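Local coordinates for protein cyclopropane mycolic acid synthase MmaA2 (PDB 1TPY) that converts a double bond of mycolic acids into a cis cyclopropane ring, transferring a methylene group from S-adenosyl-L-methionine during cell-envelope lipid synthesis, at residues R81-Y86 with K105-M110. Sequence-based numbering, arbitrary orientation.
Sequences RAIAQY and KSFDEM
Ile83 meets Met110 and Phe107 in a small, purely apolar contact between helix 77-86 and the end of helix 97-108 with the turn that follows it, in the Rossmann-like fold of S-adenosylmethionine-dependent methyltransferases. Helix 77-86 follows the first strand of the central mixed sheet, 67-71, and strand 89-94 then leads on to helix 97-108, in the repeating strand-helix order of this fold. Here the end of the first helix faces the end of the second and the turn beyond it. No hydrogen bond or salt bridge joins the two segments, and the backbones stay well apart: the nearest CA atoms, those of Ile83 and Met110, are 10.1 Å from each other. The distance is bridged by the tips of the Ile83 and Met110 side chains, and the two segments bury just 107 Å² between them.

Ile83 suits its place because its CG1 branch projects beyond the helix surface. That branch is extended, with chi2 at 178°, and carries CD1 out toward the other helix. Met110 reaches back from just past the end of helix 97-108, where its backbone N still bonds to Phe107 O at 3.0 Å. Its unbranched chain bends at the thioether, chi3 89°, and the two side chains meet tip to tip. Phe107, on the last turn of helix 97-108, sets its ring obliquely to the same methyl, with CE2 4.5 Å from Ile83 CD1, a looser touch. Val90 of strand 89-94 touches both Ile83 and Phe107, linking the helix pair to the sheet, while Arg80 packs against Phe107 and Met110. The bound S-adenosyl-L-homocysteine lies about 12 Å from the Phe107 side chain, so this is structural packing away from the cofactor. Ile83 CD1 sits equally near the sulfur and the terminal methyl of Met110, 4.1 Å from Met110 SD and from Met110 CE.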
loop_
_atom_site.group_PDB
_atom_site.type_symbol
_atom_site.label_atom_id
_atom_site.label_comp_id
_atom_site.label_asym_id
_atom_site.label_seq_id
_atom_site.Cartn_x
_atom_site.Cartn_y
_atom_site.Cartn_z
ATOM N N ARG A 81 -10.820 -9.931 -3.478
ATOM C CA ARG A 81 -10.461 -11.135 -2.723
ATOM C C ARG A 81 -11.251 -11.205 -1.418
ATOM O O ARG A 81 -11.623 -12.285 -0.957
ATOM C CB ARG A 81 -8.963 -11.136 -2.403
ATOM C CG ARG A 81 -8.494 -12.305 -1.532
ATOM C CD ARG A 81 -8.566 -13.648 -2.265
ATOM N NE ARG A 81 -7.919 -14.712 -1.498
ATOM C CZ ARG A 81 -7.900 -15.995 -1.849
ATOM N NH1 ARG A 81 -8.497 -16.393 -2.966
ATOM N NH2 ARG A 81 -7.281 -16.885 -1.078
ATOM N N ALA A 82 -11.510 -10.047 -0.824
ATOM C CA ALA A 82 -12.255 -9.996 0.429
ATOM C C ALA A 82 -13.691 -10.489 0.214
ATOM O O ALA A 82 -14.274 -11.143 1.082
ATOM C CB ALA A 82 -12.255 -8.572 0.974
ATOM N N ILE A 83 -14.252 -10.170 -0.947
ATOM C CA ILE A 83 -15.606 -10.580 -1.285
ATOM C C ILE A 83 -15.717 -12.092 -1.394
ATOM O O ILE A 83 -16.602 -12.709 -0.799
ATOM C CB ILE A 83 -16.044 -9.995 -2.634
ATOM C CG1 ILE A 83 -16.114 -8.470 -2.540
ATOM C CG2 ILE A 83 -17.395 -10.596 -3.050
ATOM C CD1 ILE A 83 -16.502 -7.805 -3.834
ATOM N N ALA A 84 -14.815 -12.677 -2.177
ATOM C CA ALA A 84 -14.793 -14.116 -2.413
ATOM C C ALA A 84 -14.419 -14.941 -1.186
ATOM O O ALA A 84 -15.069 -15.938 -0.871
ATOM C CB ALA A 84 -13.832 -14.429 -3.548
ATOM N N GLN A 85 -13.376 -14.519 -0.486
ATOM C CA GLN A 85 -12.910 -15.256 0.675
ATOM C C GLN A 85 -13.645 -14.977 1.996
ATOM O O GLN A 85 -13.717 -15.853 2.855
ATOM C CB GLN A 85 -11.415 -15.005 0.860
ATOM C CG GLN A 85 -10.714 -16.106 1.623
ATOM C CD GLN A 85 -10.409 -17.322 0.760
ATOM O OE1 GLN A 85 -11.076 -17.581 -0.246
ATOM N NE2 GLN A 85 -9.406 -18.083 1.165
ATOM N N TYR A 86 -14.181 -13.771 2.174
ATOM C CA TYR A 86 -14.876 -13.460 3.424
ATOM C C TYR A 86 -16.331 -13.049 3.253
ATOM O O TYR A 86 -17.047 -12.818 4.235
ATOM C CB TYR A 86 -14.110 -12.385 4.206
ATOM C CG TYR A 86 -12.690 -12.805 4.520
ATOM C CD1 TYR A 86 -11.665 -12.588 3.605
ATOM C CD2 TYR A 86 -12.386 -13.482 5.708
ATOM C CE1 TYR A 86 -10.369 -13.032 3.854
ATOM C CE2 TYR A 86 -11.093 -13.930 5.967
ATOM C CZ TYR A 86 -10.088 -13.701 5.035
ATOM O OH TYR A 86 -8.802 -14.126 5.282
ATOM N N LYS A 105 -14.722 -1.142 -13.327
ATOM C CA LYS A 105 -14.866 -2.104 -14.406
ATOM C C LYS A 105 -14.787 -3.543 -13.874
ATOM O O LYS A 105 -15.663 -4.366 -14.161
ATOM C CB LYS A 105 -13.773 -1.832 -15.446
ATOM C CG LYS A 105 -13.664 -2.818 -16.587
ATOM C CD LYS A 105 -12.527 -2.397 -17.522
ATOM C CE LYS A 105 -12.055 -3.542 -18.421
ATOM N NZ LYS A 105 -13.149 -4.095 -19.263
ATOM N N SER A 106 -13.756 -3.839 -13.084
ATOM C CA SER A 106 -13.594 -5.186 -12.527
ATOM C C SER A 106 -14.787 -5.567 -11.640
ATOM O O SER A 106 -15.186 -6.731 -11.580
ATOM C CB SER A 106 -12.305 -5.281 -11.705
ATOM O OG SER A 106 -12.501 -4.780 -10.391
ATOM N N PHE A 107 -15.346 -4.584 -10.945
ATOM C CA PHE A 107 -16.495 -4.836 -10.085
ATOM C C PHE A 107 -17.704 -5.230 -10.926
ATOM O O PHE A 107 -18.428 -6.166 -10.592
ATOM C CB PHE A 107 -16.809 -3.589 -9.246
ATOM C CG PHE A 107 -16.014 -3.497 -7.968
ATOM C CD1 PHE A 107 -15.921 -2.295 -7.275
ATOM C CD2 PHE A 107 -15.374 -4.621 -7.445
ATOM C CE1 PHE A 107 -15.199 -2.211 -6.077
ATOM C CE2 PHE A 107 -14.655 -4.547 -6.252
ATOM C CZ PHE A 107 -14.567 -3.338 -5.567
ATOM N N ASP A 108 -17.901 -4.516 -12.028
ATOM C CA ASP A 108 -19.008 -4.778 -12.938
ATOM C C ASP A 108 -18.947 -6.188 -13.512
ATOM O O ASP A 108 -19.974 -6.849 -13.681
ATOM C CB ASP A 108 -18.986 -3.758 -14.079
ATOM C CG ASP A 108 -19.349 -2.358 -13.615
ATOM O OD1 ASP A 108 -19.065 -1.392 -14.355
ATOM O OD2 ASP A 108 -19.930 -2.228 -12.515
ATOM N N GLU A 109 -17.734 -6.644 -13.805
ATOM C CA GLU A 109 -17.521 -7.969 -14.372
ATOM C C GLU A 109 -17.654 -9.091 -13.348
ATOM O O GLU A 109 -17.570 -10.265 -13.701
ATOM C CB GLU A 109 -16.140 -8.041 -15.028
ATOM C CG GLU A 109 -16.004 -7.222 -16.304
ATOM C CD GLU A 109 -14.613 -7.326 -16.918
ATOM O OE1 GLU A 109 -13.662 -6.751 -16.346
ATOM O OE2 GLU A 109 -14.470 -7.991 -17.971
ATOM N N MET A 110 -17.851 -8.733 -12.083
ATOM C CA MET A 110 -18.002 -9.730 -11.027
ATOM C C MET A 110 -19.446 -10.169 -10.898
ATOM O O MET A 110 -20.361 -9.356 -10.997
ATOM C CB MET A 110 -17.557 -9.169 -9.679
ATOM C CG MET A 110 -16.068 -9.029 -9.502
ATOM S SD MET A 110 -15.703 -8.563 -7.801
ATOM C CE MET A 110 -15.570 -10.196 -7.033
#